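Long-range contacts in cytokinin riboside 5'-monophosphate phosphoribohydrolase (Corynebacterium glutamicum, PDB 5ZBL), which belongs to the SLOG clan of Rossmann-like alpha/beta proteins, built round a parallel beta sheet: residues T9-T14 with L106-I111; V15-A20 with V52-I57; E68-I73 with L87-I92; V139-V144 with L172-D177. One frame throughout, in Å; residues are numbered along the deposited sequence.

Interaction 1 of 4, residues T9-T14 with L106-I111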
loop_
_atom_site.group_PDB
_atom_site.type_symbol
_atom_site.label_atom_id
_atom_site.label_comp_id
_atom_site.label_asym_id
_atom_site.label_seq_id
_atom_site.Cartn_x
_atom_site.Cartn_y
_atom_site.Cartn_z
ATOM N N THR A 9 -1.142 -25.525 -7.231
ATOM C CA THR A 9 -2.595 -25.354 -7.291
ATOM C C THR A 9 -3.048 -24.431 -6.180
ATOM O O THR A 9 -2.302 -24.096 -5.242
ATOM C CB THR A 9 -3.357 -26.711 -7.179
ATOM O OG1 THR A 9 -2.899 -27.453 -6.031
ATOM C CG2 THR A 9 -3.153 -27.540 -8.449
ATOM N N LEU A 10 -4.306 -24.048 -6.291
ATOM C CA LEU A 10 -4.922 -23.140 -5.368
ATOM C C LEU A 10 -5.483 -23.902 -4.164
ATOM O O LEU A 10 -6.660 -24.244 -4.136
ATOM C CB LEU A 10 -6.026 -22.359 -6.097
ATOM C CG LEU A 10 -6.530 -21.154 -5.307
ATOM C CD1 LEU A 10 -5.506 -20.037 -5.361
ATOM C CD2 LEU A 10 -7.858 -20.679 -5.826
ATOM N N GLN A 11 -4.645 -24.126 -3.162
ATOM C CA GLN A 11 -5.042 -24.797 -1.912
ATOM C C GLN A 11 -5.288 -23.812 -0.773
ATOM O O GLN A 11 -6.128 -24.059 0.108
ATOM C CB GLN A 11 -3.988 -25.851 -1.540
ATOM C CG GLN A 11 -3.662 -26.729 -2.757
ATOM C CD GLN A 11 -3.071 -28.069 -2.407
ATOM O OE1 GLN A 11 -2.169 -28.159 -1.595
ATOM N NE2 GLN A 11 -3.566 -29.120 -3.045
ATOM N N ARG A 12 -4.587 -22.680 -0.800
ATOM C CA ARG A 12 -4.821 -21.631 0.175
ATOM C C ARG A 12 -4.965 -20.315 -0.503
ATOM O O ARG A 12 -4.279 -20.030 -1.491
ATOM C CB ARG A 12 -3.677 -21.574 1.159
ATOM C CG ARG A 12 -3.732 -22.678 2.209
ATOM C CD ARG A 12 -2.351 -23.195 2.530
ATOM N NE ARG A 12 -1.772 -23.788 1.312
ATOM C CZ ARG A 12 -0.474 -23.875 1.021
ATOM N NH1 ARG A 12 0.452 -23.394 1.858
ATOM N NH2 ARG A 12 -0.103 -24.446 -0.132
ATOM N N VAL A 13 -5.850 -19.495 0.043
ATOM C CA VAL A 13 -5.887 -18.090 -0.329
ATOM C C VAL A 13 -5.571 -17.202 0.841
ATOM O O VAL A 13 -6.125 -17.373 1.963
ATOM C CB VAL A 13 -7.231 -17.628 -0.923
ATOM C CG1 VAL A 13 -7.447 -18.280 -2.286
ATOM C CG2 VAL A 13 -8.387 -17.824 0.076
ATOM N N THR A 14 -4.726 -16.208 0.559
ATOM C CA THR A 14 -4.352 -15.208 1.549
ATOM C C THR A 14 -5.343 -14.098 1.378
ATOM O O THR A 14 -5.519 -13.603 0.277
ATOM C CB THR A 14 -2.911 -14.717 1.337
ATOM O OG1 THR A 14 -2.026 -15.799 1.587
ATOM C CG2 THR A 14 -2.535 -13.601 2.294
ATOM N N LEU A 106 2.695 -18.537 2.359
ATOM C CA LEU A 106 1.708 -19.545 2.736
ATOM C C LEU A 106 0.546 -19.683 1.753
ATOM O O LEU A 106 -0.032 -20.761 1.655
ATOM C CB LEU A 106 1.110 -19.266 4.133
ATOM C CG LEU A 106 1.977 -19.553 5.331
ATOM C CD1 LEU A 106 1.366 -18.986 6.633
ATOM C CD2 LEU A 106 2.278 -21.052 5.433
ATOM N N GLY A 107 0.197 -18.601 1.063
ATOM C CA GLY A 107 -0.959 -18.587 0.168
ATOM C C GLY A 107 -0.579 -18.894 -1.256
ATOM O O GLY A 107 0.551 -18.648 -1.681
ATOM N N ASP A 108 -1.536 -19.446 -1.990
ATOM C CA ASP A 108 -1.334 -19.769 -3.399
ATOM C C ASP A 108 -1.890 -18.683 -4.252
ATOM O O ASP A 108 -1.707 -18.696 -5.459
ATOM C CB ASP A 108 -1.944 -21.127 -3.729
ATOM C CG ASP A 108 -1.220 -22.294 -2.985
ATOM O OD1 ASP A 108 0.007 -22.529 -3.249
ATOM O OD2 ASP A 108 -1.877 -22.930 -2.116
ATOM N N GLY A 109 -2.547 -17.715 -3.607
ATOM C CA GLY A 109 -3.223 -16.612 -4.277
ATOM C C GLY A 109 -3.712 -15.614 -3.231
ATOM O O GLY A 109 -3.707 -15.930 -2.035
ATOM N N PHE A 110 -4.136 -14.441 -3.706
ATOM C CA PHE A 110 -4.464 -13.284 -2.881
ATOM C C PHE A 110 -5.852 -12.774 -3.239
ATOM O O PHE A 110 -6.180 -12.664 -4.428
ATOM C CB PHE A 110 -3.455 -12.183 -3.132
ATOM C CG PHE A 110 -2.048 -12.550 -2.760
ATOM C CD1 PHE A 110 -1.659 -12.597 -1.428
ATOM C CD2 PHE A 110 -1.111 -12.834 -3.734
ATOM C CE1 PHE A 110 -0.369 -12.957 -1.080
ATOM C CE2 PHE A 110 0.202 -13.186 -3.398
ATOM C CZ PHE A 110 0.555 -13.268 -2.078
ATOM N N ILE A 111 -6.659 -12.481 -2.213
ATOM C CA ILE A 111 -7.937 -11.813 -2.364
ATOM C C ILE A 111 -7.935 -10.572 -1.455
ATOM O O ILE A 111 -7.574 -10.633 -0.279
ATOM C CB ILE A 111 -9.081 -12.711 -1.939
ATOM C CG1 ILE A 111 -9.132 -13.971 -2.821
ATOM C CG2 ILE A 111 -10.443 -12.035 -2.092
ATOM C CD1 ILE A 111 -10.114 -15.010 -2.272
#
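Arg12, at the start of strand 12-16, and Asp108, in the loop before strand 110-112, link neighbouring parallel strands in the middle of a Rossmann-like sheet. Three polar groups of the segment 9-14 converge on one carboxylate oxygen. Asp108 OD2 takes the backbone N of Arg12 at 3.0 Å through its anti lone pair, receives Gln11 N from above the carboxylate plane, and forms a salt bridge with Arg12 NH2 at 3.1 Å. The guanidinium and carboxylate planes stand 76° apart, and Leu106 O lies over one face of the guanidinium. Such a cluster of donors would be expected to stabilise the negative charge of Asp108.

Backbone bonds carry the contact into the sheet: Asp108 N donates to Arg12 O (2.8 Å), Thr14 N to Gly109 O, and Ile111 N to Thr14 O. The single parallel bridge pairs Thr14 with Phe110.

Packing follows the two faces. Val13 CG2 meets Ile111 CD1 at 4.1 Å, while Thr14 and Phe110 run side by side in the same direction, CB against CD1. Thr14 OG1, beside its own backbone N (chi1 -66°), bonds to Met103 O of helix 96-106 and lies 3.3 Å from Gly107 CA.

Interaction 2 of 4, residues V15-A20 with V52-I57. With PO4 (phosphate ion), chain G.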
loop_
_atom_site.group_PDB
_atom_site.type_symbol
_atom_site.label_atom_id
_atom_site.label_comp_id
_atom_site.label_asym_id
_atom_site.label_seq_id
_atom_site.Cartn_x
_atom_site.Cartn_y
_atom_site.Cartn_z
ATOM N N VAL A 15 -6.013 -13.736 2.446
ATOM C CA VAL A 15 -7.067 -12.743 2.351
ATOM C C VAL A 15 -6.736 -11.453 3.074
ATOM O O VAL A 15 -6.351 -11.479 4.233
ATOM C CB VAL A 15 -8.409 -13.290 2.821
ATOM C CG1 VAL A 15 -9.488 -12.214 2.713
ATOM C CG2 VAL A 15 -8.794 -14.463 1.927
ATOM N N PHE A 16 -6.846 -10.329 2.374
ATOM C CA PHE A 16 -6.639 -9.018 3.015
ATOM C C PHE A 16 -8.018 -8.397 3.210
ATOM O O PHE A 16 -8.795 -8.313 2.226
ATOM C CB PHE A 16 -5.821 -8.081 2.115
ATOM C CG PHE A 16 -4.521 -8.653 1.617
ATOM C CD1 PHE A 16 -3.668 -9.354 2.457
ATOM C CD2 PHE A 16 -4.097 -8.397 0.316
ATOM C CE1 PHE A 16 -2.456 -9.857 1.994
ATOM C CE2 PHE A 16 -2.856 -8.870 -0.139
ATOM C CZ PHE A 16 -2.048 -9.609 0.690
ATOM N N THR A 17 -8.317 -7.938 4.420
ATOM C CA THR A 17 -9.590 -7.289 4.653
ATOM C C THR A 17 -9.618 -6.419 5.909
ATOM O O THR A 17 -8.753 -6.473 6.745
ATOM C CB THR A 17 -10.697 -8.346 4.708
ATOM O OG1 THR A 17 -11.993 -7.732 4.683
ATOM C CG2 THR A 17 -10.544 -9.254 5.934
ATOM N N GLY A 18 -10.617 -5.568 6.011
ATOM C CA GLY A 18 -10.691 -4.622 7.140
ATOM C C GLY A 18 -10.767 -5.164 8.560
ATOM O O GLY A 18 -11.315 -6.251 8.817
ATOM N N SER A 19 -10.242 -4.385 9.498
ATOM C CA SER A 19 -10.504 -4.647 10.930
ATOM C C SER A 19 -11.734 -3.871 11.374
ATOM O O SER A 19 -12.024 -3.836 12.564
ATOM C CB SER A 19 -9.319 -4.248 11.797
ATOM O OG SER A 19 -9.016 -2.906 11.500
ATOM N N ALA A 20 -12.429 -3.227 10.437
ATOM C CA ALA A 20 -13.783 -2.733 10.666
ATOM C C ALA A 20 -14.768 -3.639 9.882
ATOM O O ALA A 20 -14.386 -4.335 8.944
ATOM C CB ALA A 20 -13.907 -1.286 10.221
ATOM N N VAL A 52 -11.532 -8.983 14.835
ATOM C CA VAL A 52 -12.575 -7.952 14.688
ATOM C C VAL A 52 -12.717 -7.586 13.211
ATOM O O VAL A 52 -11.841 -7.879 12.358
ATOM C CB VAL A 52 -12.320 -6.684 15.524
ATOM C CG1 VAL A 52 -12.558 -6.978 16.999
ATOM C CG2 VAL A 52 -10.929 -6.119 15.293
ATOM N N GLY A 53 -13.858 -6.991 12.929
ATOM C CA GLY A 53 -14.238 -6.649 11.604
ATOM C C GLY A 53 -14.361 -7.859 10.717
ATOM O O GLY A 53 -14.644 -8.949 11.175
ATOM N N LEU A 54 -14.130 -7.633 9.439
ATOM C CA LEU A 54 -14.275 -8.652 8.425
ATOM C C LEU A 54 -13.161 -9.666 8.541
ATOM O O LEU A 54 -13.318 -10.769 8.077
ATOM C CB LEU A 54 -14.233 -8.013 7.039
ATOM C CG LEU A 54 -15.298 -6.949 6.711
ATOM C CD1 LEU A 54 -15.095 -6.581 5.253
ATOM C CD2 LEU A 54 -16.769 -7.387 6.981
ATOM N N MET A 55 -12.035 -9.282 9.147
ATOM C CA MET A 55 -10.999 -10.237 9.523
ATOM C C MET A 55 -11.612 -11.326 10.404
ATOM O O MET A 55 -11.555 -12.488 10.037
ATOM C CB MET A 55 -9.806 -9.559 10.196
ATOM C CG MET A 55 -8.753 -9.037 9.213
ATOM S SD MET A 55 -7.341 -8.238 10.059
ATOM C CE MET A 55 -6.173 -9.574 9.872
ATOM N N GLY A 56 -12.262 -10.939 11.503
ATOM C CA GLY A 56 -12.971 -11.885 12.395
ATOM C C GLY A 56 -14.062 -12.684 11.671
ATOM O O GLY A 56 -14.142 -13.909 11.778
ATOM N N ILE A 57 -14.864 -11.988 10.873
ATOM C CA ILE A 57 -15.922 -12.638 10.142
ATOM C C ILE A 57 -15.408 -13.724 9.194
ATOM O O ILE A 57 -15.966 -14.822 9.162
ATOM C CB ILE A 57 -16.696 -11.633 9.306
ATOM C CG1 ILE A 57 -17.437 -10.616 10.192
ATOM C CG2 ILE A 57 -17.653 -12.352 8.390
ATOM C CD1 ILE A 57 -18.450 -11.188 11.160
HETATM P P PO4 G . -7.338 -2.073 7.754
HETATM O O1 PO4 G . -8.638 -1.933 8.492
HETATM O O2 PO4 G . -6.441 -3.017 8.529
HETATM O O3 PO4 G . -7.590 -2.679 6.395
HETATM O O4 PO4 G . -6.724 -0.719 7.658
#
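Gly18 and Ala20 present their backbone carbonyls to the first turn of helix 53-64, just where strand 12-16 has given way to a loop. Met55 N donates to Gly18 O at 3.1 Å, nearly in line with the carbonyl bond, and Leu54 N makes a weak hydrogen bond to Ala20 O at 3.3 Å. The backbones are closest at Ala20 and Gly53, whose CA atoms are 4.1 Å apart. Gly53 has positive phi, and a CB here would run into Ser19 and Ala20, which explains how the loop can lie against the helix start. Gly53 also belongs to a glycine-rich sequence resembling the Rossmann-type GxGxxG pattern.

Thr17 lies between the loop and the helix start, crossing Leu54 at about a right angle. Its OG1, anti to the backbone N (chi1 -169°), rests 3.3 Å from Leu54 CB but bonds to Pro114 O. The methyl CG2 points instead to Met55, 3.7 Å from its CG. Further along the loop, Ser19 holds a phosphate ion, probably from the crystallisation liquor: its N reaches O1 at 3.1 Å in a nearly straight bond (172°), and its OG bonds to the same oxygen. Gly118 N and Thr119 OG1 also bond to the ion, which therefore sits between this loop and the start of helix 117-130.

Leu54 packs on Tyr27 and Thr28 of helix 25-40 and on Phe163 of the second subunit, while Met55 lies against Tyr47 of strand 44-47.

Interaction 3 of 4, residues E68-I73 with L87-I92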
loop_
_atom_site.group_PDB
_atom_site.type_symbol
_atom_site.label_atom_id
_atom_site.label_comp_id
_atom_site.label_asym_id
_atom_site.label_seq_id
_atom_site.Cartn_x
_atom_site.Cartn_y
_atom_site.Cartn_z
ATOM N N GLU A 68 -9.979 -24.879 7.542
ATOM C CA GLU A 68 -8.892 -24.440 8.426
ATOM C C GLU A 68 -8.585 -22.951 8.131
ATOM O O GLU A 68 -8.667 -22.501 7.000
ATOM C CB GLU A 68 -7.648 -25.321 8.215
ATOM C CG GLU A 68 -7.874 -26.832 8.393
ATOM C CD GLU A 68 -6.762 -27.698 7.798
ATOM O OE1 GLU A 68 -5.578 -27.419 8.050
ATOM O OE2 GLU A 68 -7.059 -28.675 7.066
ATOM N N ALA A 69 -8.234 -22.201 9.161
ATOM C CA ALA A 69 -7.865 -20.817 9.027
ATOM C C ALA A 69 -6.491 -20.615 9.673
ATOM O O ALA A 69 -6.318 -20.874 10.872
ATOM C CB ALA A 69 -8.916 -19.926 9.677
ATOM N N PHE A 70 -5.520 -20.169 8.870
ATOM C CA PHE A 70 -4.182 -19.818 9.382
ATOM C C PHE A 70 -3.952 -18.325 9.504
ATOM O O PHE A 70 -4.088 -17.568 8.547
ATOM C CB PHE A 70 -3.117 -20.440 8.493
ATOM C CG PHE A 70 -3.253 -21.922 8.407
ATOM C CD1 PHE A 70 -2.673 -22.744 9.381
ATOM C CD2 PHE A 70 -3.993 -22.507 7.396
ATOM C CE1 PHE A 70 -2.800 -24.128 9.323
ATOM C CE2 PHE A 70 -4.119 -23.897 7.334
ATOM C CZ PHE A 70 -3.523 -24.697 8.302
ATOM N N GLY A 71 -3.588 -17.907 10.699
ATOM C CA GLY A 71 -3.307 -16.496 10.988
ATOM C C GLY A 71 -1.809 -16.261 11.132
ATOM O O GLY A 71 -1.087 -17.139 11.596
ATOM N N VAL A 72 -1.374 -15.063 10.740
ATOM C CA VAL A 72 0.002 -14.576 10.865
ATOM C C VAL A 72 -0.081 -13.146 11.460
ATOM O O VAL A 72 -0.621 -12.230 10.848
ATOM C CB VAL A 72 0.762 -14.597 9.514
ATOM C CG1 VAL A 72 2.248 -14.300 9.698
ATOM C CG2 VAL A 72 0.619 -15.952 8.860
ATOM N N ILE A 73 0.465 -13.002 12.668
ATOM C CA ILE A 73 0.391 -11.807 13.466
ATOM C C ILE A 73 1.768 -11.528 14.045
ATOM O O ILE A 73 2.640 -12.376 13.985
ATOM C CB ILE A 73 -0.675 -12.023 14.557
ATOM C CG1 ILE A 73 -1.128 -10.695 15.156
ATOM C CG2 ILE A 73 -0.185 -12.981 15.641
ATOM C CD1 ILE A 73 -2.452 -10.810 15.885
ATOM N N LEU A 87 -8.230 -20.279 15.880
ATOM C CA LEU A 87 -7.698 -20.671 14.573
ATOM C C LEU A 87 -7.021 -22.027 14.598
ATOM O O LEU A 87 -6.496 -22.458 15.626
ATOM C CB LEU A 87 -6.680 -19.658 14.057
ATOM C CG LEU A 87 -7.124 -18.204 14.062
ATOM C CD1 LEU A 87 -5.929 -17.314 13.737
ATOM C CD2 LEU A 87 -8.313 -18.012 13.131
ATOM N N THR A 88 -6.998 -22.674 13.436
ATOM C CA THR A 88 -6.209 -23.887 13.242
ATOM C C THR A 88 -4.759 -23.651 13.692
ATOM O O THR A 88 -4.136 -24.504 14.325
ATOM C CB THR A 88 -6.204 -24.294 11.748
ATOM O OG1 THR A 88 -7.531 -24.154 11.193
ATOM C CG2 THR A 88 -5.627 -25.709 11.535
ATOM N N GLU A 89 -4.227 -22.483 13.340
ATOM C CA GLU A 89 -2.923 -22.051 13.821
ATOM C C GLU A 89 -2.826 -20.516 13.804
ATOM O O GLU A 89 -3.334 -19.868 12.899
ATOM C CB GLU A 89 -1.857 -22.618 12.901
ATOM C CG GLU A 89 -0.483 -22.802 13.502
ATOM C CD GLU A 89 0.412 -23.594 12.542
ATOM O OE1 GLU A 89 0.141 -24.808 12.314
ATOM O OE2 GLU A 89 1.357 -22.995 11.977
ATOM N N LEU A 90 -2.125 -19.965 14.785
ATOM C CA LEU A 90 -1.780 -18.583 14.817
ATOM C C LEU A 90 -0.259 -18.502 14.896
ATOM O O LEU A 90 0.315 -18.877 15.886
ATOM C CB LEU A 90 -2.475 -17.874 15.995
ATOM C CG LEU A 90 -2.125 -16.379 16.236
ATOM C CD1 LEU A 90 -2.251 -15.590 14.939
ATOM C CD2 LEU A 90 -2.987 -15.764 17.338
ATOM N N GLU A 91 0.376 -18.028 13.826
ATOM C CA GLU A 91 1.828 -17.808 13.807
ATOM C C GLU A 91 2.158 -16.374 14.272
ATOM O O GLU A 91 1.703 -15.416 13.641
ATOM C CB GLU A 91 2.389 -18.022 12.408
ATOM C CG GLU A 91 1.965 -19.348 11.827
ATOM C CD GLU A 91 2.781 -19.789 10.618
ATOM O OE1 GLU A 91 3.774 -19.128 10.262
ATOM O OE2 GLU A 91 2.424 -20.830 10.014
ATOM N N ILE A 92 2.932 -16.269 15.354
ATOM C CA ILE A 92 3.515 -15.012 15.864
ATOM C C ILE A 92 4.941 -14.828 15.365
ATOM O O ILE A 92 5.828 -15.667 15.639
ATOM C CB ILE A 92 3.506 -14.966 17.398
ATOM C CG1 ILE A 92 2.093 -15.283 17.908
ATOM C CG2 ILE A 92 3.886 -13.577 17.924
ATOM C CD1 ILE A 92 2.046 -15.403 19.413
#
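Gly71 is held through both backbone polar atoms: its N donates to Glu89 O at 3.0 Å, almost perfectly straight at 179°, and its O accepts Glu91 N at 2.8 Å. Ile73 N continues the pattern on Glu91 O. Ahead of the regular pairing, Thr88 substitutes a side chain for a carbonyl. Its OG1, placed beside its own backbone N (chi1 -43°), accepts Ala69 N at 2.9 Å. The carboxylate of Glu91 turns to Arg102 of helix 96-106 in a salt bridge.

These bonds join the two strands of a beta-alpha-beta unit, strand 69-74, helix 75-79 and strand 89-93, at the margin of the chain's Rossmann-like sheet. The strands are parallel, with axes 4.6 Å apart and crossing at -17°.

On the face of Phe70 and Val72, the ring of Phe70 receives Thr88 CB over one face, offset toward the rim, whereas Glu89 CB approaches the ring edge at 3.6 Å from CD1. On the opposite face, that of Leu90 and Ile73, Ile73 CG2 presses on Leu90 CD1 at 3.4 Å, tighter than usual carbon contact, and also touches Ile92 CG1. Leu87 CD1 lies against Gly71, while its CD2 meets Ala69 CB at 4.0 Å.

Interaction 4 of 4, residues V139-V144 with L172-D177. With EDO (1,2-ethanediol), chain E.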
loop_
_atom_site.group_PDB
_atom_site.type_symbol
_atom_site.label_atom_id
_atom_site.label_comp_id
_atom_site.label_asym_id
_atom_site.label_seq_id
_atom_site.Cartn_x
_atom_site.Cartn_y
_atom_site.Cartn_z
ATOM N N VAL A 139 -4.031 -12.375 -8.186
ATOM C CA VAL A 139 -4.528 -11.357 -7.229
ATOM C C VAL A 139 -5.945 -11.017 -7.660
ATOM O O VAL A 139 -6.190 -10.747 -8.840
ATOM C CB VAL A 139 -3.664 -10.121 -7.233
ATOM C CG1 VAL A 139 -4.166 -9.087 -6.219
ATOM C CG2 VAL A 139 -2.233 -10.525 -6.942
ATOM N N ALA A 140 -6.881 -11.106 -6.719
ATOM C CA ALA A 140 -8.287 -10.893 -7.026
ATOM C C ALA A 140 -8.883 -9.825 -6.123
ATOM O O ALA A 140 -8.626 -9.804 -4.921
ATOM C CB ALA A 140 -9.054 -12.181 -6.873
ATOM N N LEU A 141 -9.684 -8.949 -6.716
ATOM C CA LEU A 141 -10.422 -7.938 -5.978
ATOM C C LEU A 141 -11.873 -8.396 -5.859
ATOM O O LEU A 141 -12.565 -8.549 -6.850
ATOM C CB LEU A 141 -10.331 -6.598 -6.693
ATOM C CG LEU A 141 -8.952 -6.074 -7.055
ATOM C CD1 LEU A 141 -9.117 -4.698 -7.691
ATOM C CD2 LEU A 141 -8.061 -6.019 -5.828
ATOM N N TYR A 142 -12.301 -8.653 -4.632
ATOM C CA TYR A 142 -13.659 -9.085 -4.359
ATOM C C TYR A 142 -14.502 -7.810 -4.304
ATOM O O TYR A 142 -14.520 -7.089 -3.280
ATOM C CB TYR A 142 -13.698 -9.902 -3.052
ATOM C CG TYR A 142 -15.010 -10.577 -2.654
ATOM C CD1 TYR A 142 -15.889 -11.094 -3.600
ATOM C CD2 TYR A 142 -15.344 -10.719 -1.306
ATOM C CE1 TYR A 142 -17.041 -11.729 -3.216
ATOM C CE2 TYR A 142 -16.494 -11.363 -0.909
ATOM C CZ TYR A 142 -17.358 -11.859 -1.870
ATOM O OH TYR A 142 -18.554 -12.511 -1.504
ATOM N N ASP A 143 -15.227 -7.563 -5.402
ATOM C CA ASP A 143 -15.859 -6.271 -5.641
ATOM C C ASP A 143 -17.274 -6.127 -5.020
ATOM O O ASP A 143 -18.246 -5.820 -5.695
ATOM C CB ASP A 143 -15.853 -6.018 -7.148
ATOM C CG ASP A 143 -16.034 -4.562 -7.518
ATOM O OD1 ASP A 143 -15.641 -3.659 -6.733
ATOM O OD2 ASP A 143 -16.540 -4.344 -8.643
ATOM N N VAL A 144 -17.354 -6.303 -3.713
ATOM C CA VAL A 144 -18.632 -6.281 -3.008
ATOM C C VAL A 144 -19.212 -4.881 -3.116
ATOM O O VAL A 144 -18.601 -3.959 -2.590
ATOM C CB VAL A 144 -18.492 -6.612 -1.508
ATOM C CG1 VAL A 144 -19.814 -6.482 -0.805
ATOM C CG2 VAL A 144 -17.967 -8.014 -1.319
ATOM N N LEU A 172 -5.483 -8.932 -13.753
ATOM C CA LEU A 172 -6.079 -8.710 -12.459
ATOM C C LEU A 172 -7.505 -9.275 -12.418
ATOM O O LEU A 172 -8.327 -8.897 -13.240
ATOM C CB LEU A 172 -6.124 -7.186 -12.221
ATOM C CG LEU A 172 -6.841 -6.730 -10.970
ATOM C CD1 LEU A 172 -6.191 -7.382 -9.757
ATOM C CD2 LEU A 172 -6.810 -5.216 -10.896
ATOM N N ILE A 173 -7.815 -10.142 -11.461
ATOM C CA ILE A 173 -9.194 -10.647 -11.329
ATOM C C ILE A 173 -10.005 -9.652 -10.523
ATOM O O ILE A 173 -9.563 -9.179 -9.502
ATOM C CB ILE A 173 -9.230 -12.045 -10.682
ATOM C CG1 ILE A 173 -8.428 -13.065 -11.524
ATOM C CG2 ILE A 173 -10.632 -12.539 -10.546
ATOM C CD1 ILE A 173 -7.818 -14.143 -10.671
ATOM N N VAL A 174 -11.170 -9.285 -11.030
ATOM C CA VAL A 174 -12.124 -8.405 -10.332
ATOM C C VAL A 174 -13.534 -9.029 -10.390
ATOM O O VAL A 174 -14.088 -9.137 -11.451
ATOM C CB VAL A 174 -12.188 -7.024 -11.008
ATOM C CG1 VAL A 174 -13.155 -6.087 -10.252
ATOM C CG2 VAL A 174 -10.782 -6.444 -11.127
ATOM N N GLU A 175 -14.114 -9.455 -9.271
ATOM C CA GLU A 175 -15.453 -10.056 -9.327
ATOM C C GLU A 175 -16.288 -9.727 -8.090
ATOM O O GLU A 175 -15.772 -9.652 -7.025
ATOM C CB GLU A 175 -15.371 -11.557 -9.507
ATOM C CG GLU A 175 -14.714 -12.099 -10.779
ATOM C CD GLU A 175 -15.323 -11.684 -12.133
ATOM O OE1 GLU A 175 -14.575 -11.850 -13.135
ATOM O OE2 GLU A 175 -16.486 -11.201 -12.230
ATOM N N SER A 176 -17.578 -9.491 -8.262
ATOM C CA SER A 176 -18.499 -9.299 -7.152
ATOM C C SER A 176 -19.010 -10.642 -6.690
ATOM O O SER A 176 -19.418 -10.770 -5.534
ATOM C CB SER A 176 -19.673 -8.425 -7.560
ATOM O OG SER A 176 -20.286 -8.989 -8.717
ATOM N N ASP A 177 -18.989 -11.641 -7.578
ATOM C CA ASP A 177 -19.558 -12.962 -7.276
ATOM C C ASP A 177 -18.447 -13.887 -6.809
ATOM O O ASP A 177 -17.402 -14.005 -7.498
ATOM C CB ASP A 177 -20.240 -13.560 -8.505
ATOM C CG ASP A 177 -20.922 -14.879 -8.218
ATOM O OD1 ASP A 177 -22.022 -14.890 -7.624
ATOM O OD2 ASP A 177 -20.377 -15.913 -8.620
HETATM C C1 EDO E . -18.015 -7.720 -11.925
HETATM O O1 EDO E . -17.402 -8.537 -12.926
HETATM C C2 EDO E . -16.933 -7.089 -11.036
HETATM O O2 EDO E . -17.291 -5.751 -10.677
#
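At the C-terminal ends of two parallel strands, 139-142 and 173-175, Asp143 and Glu175 share a molecule of 1,2-ethanediol, probably taken up from the crystallisation liquor. Its O2 donates to Asp143 OD2 at 2.6 Å and its O1 to Glu175 OE2 at 2.9 Å, so the diol spans the two carboxylates. The Asp143 carboxylate is also held within the chain: OD1 accepts Trp148 N and OD2 accepts Gln149 NE2. The carboxylate of Asp143 reaches the diol because chi1 of -160° swings CG away from the backbone N, and its CB lies 4.1 Å from Val174 CG1.

Behind this site the strands follow regular parallel pairing, Ala140 with Ile173, Leu141 with Val174 and Tyr142 with Glu175. Leu141 is gripped at both ends, its N donating to Ile173 O and its O accepting Glu175 N. Asp143 N closes the series on Glu175 O at 2.7 Å. In the Rossmann-like fold this pair forms one margin of the chain's sheet, and strand 173-175 is its last strand.

Each face has its own packing. Leu141 crosses Leu172 at about a right angle, CD1 to CD2 at 4.0 Å, and its CD1 also meets Val174 CG2. On the other face Ala140 CB touches Ile173 CB at 3.8 Å, and the Tyr142 ring turns its edge to Glu175 O. Tyr142 CE1 lies 3.5 Å from Ser176 O, while its OH bonds to Ala30 O of helix 25-40.

How the interactions relate
All four contacts reach one parallel sheet, but at different places. Interaction 1 is central, with buried Thr14 and Phe110, and strand 12-16 passes directly from it into interaction 2; Ile111 O to Phe16 N, a probable hydrogen bond, joins them. Interactions 3 and 4 lie toward the two margins, centres about 24 Å apart, and rely mainly on strand pairing; interaction 3 has exposed residues such as Glu68, Thr88 and Glu89. Interaction 4 meets interaction 1 through Phe110 O and Ala140 N, interaction 3 by packing of Leu106 on Val72. The chemistry shifts accordingly: a charged cluster in 1, a loop against a helix start with bound phosphate in 2, a carboxylate salt-bridged to Arg102 in 3, two carboxylates joined by a diol in 4.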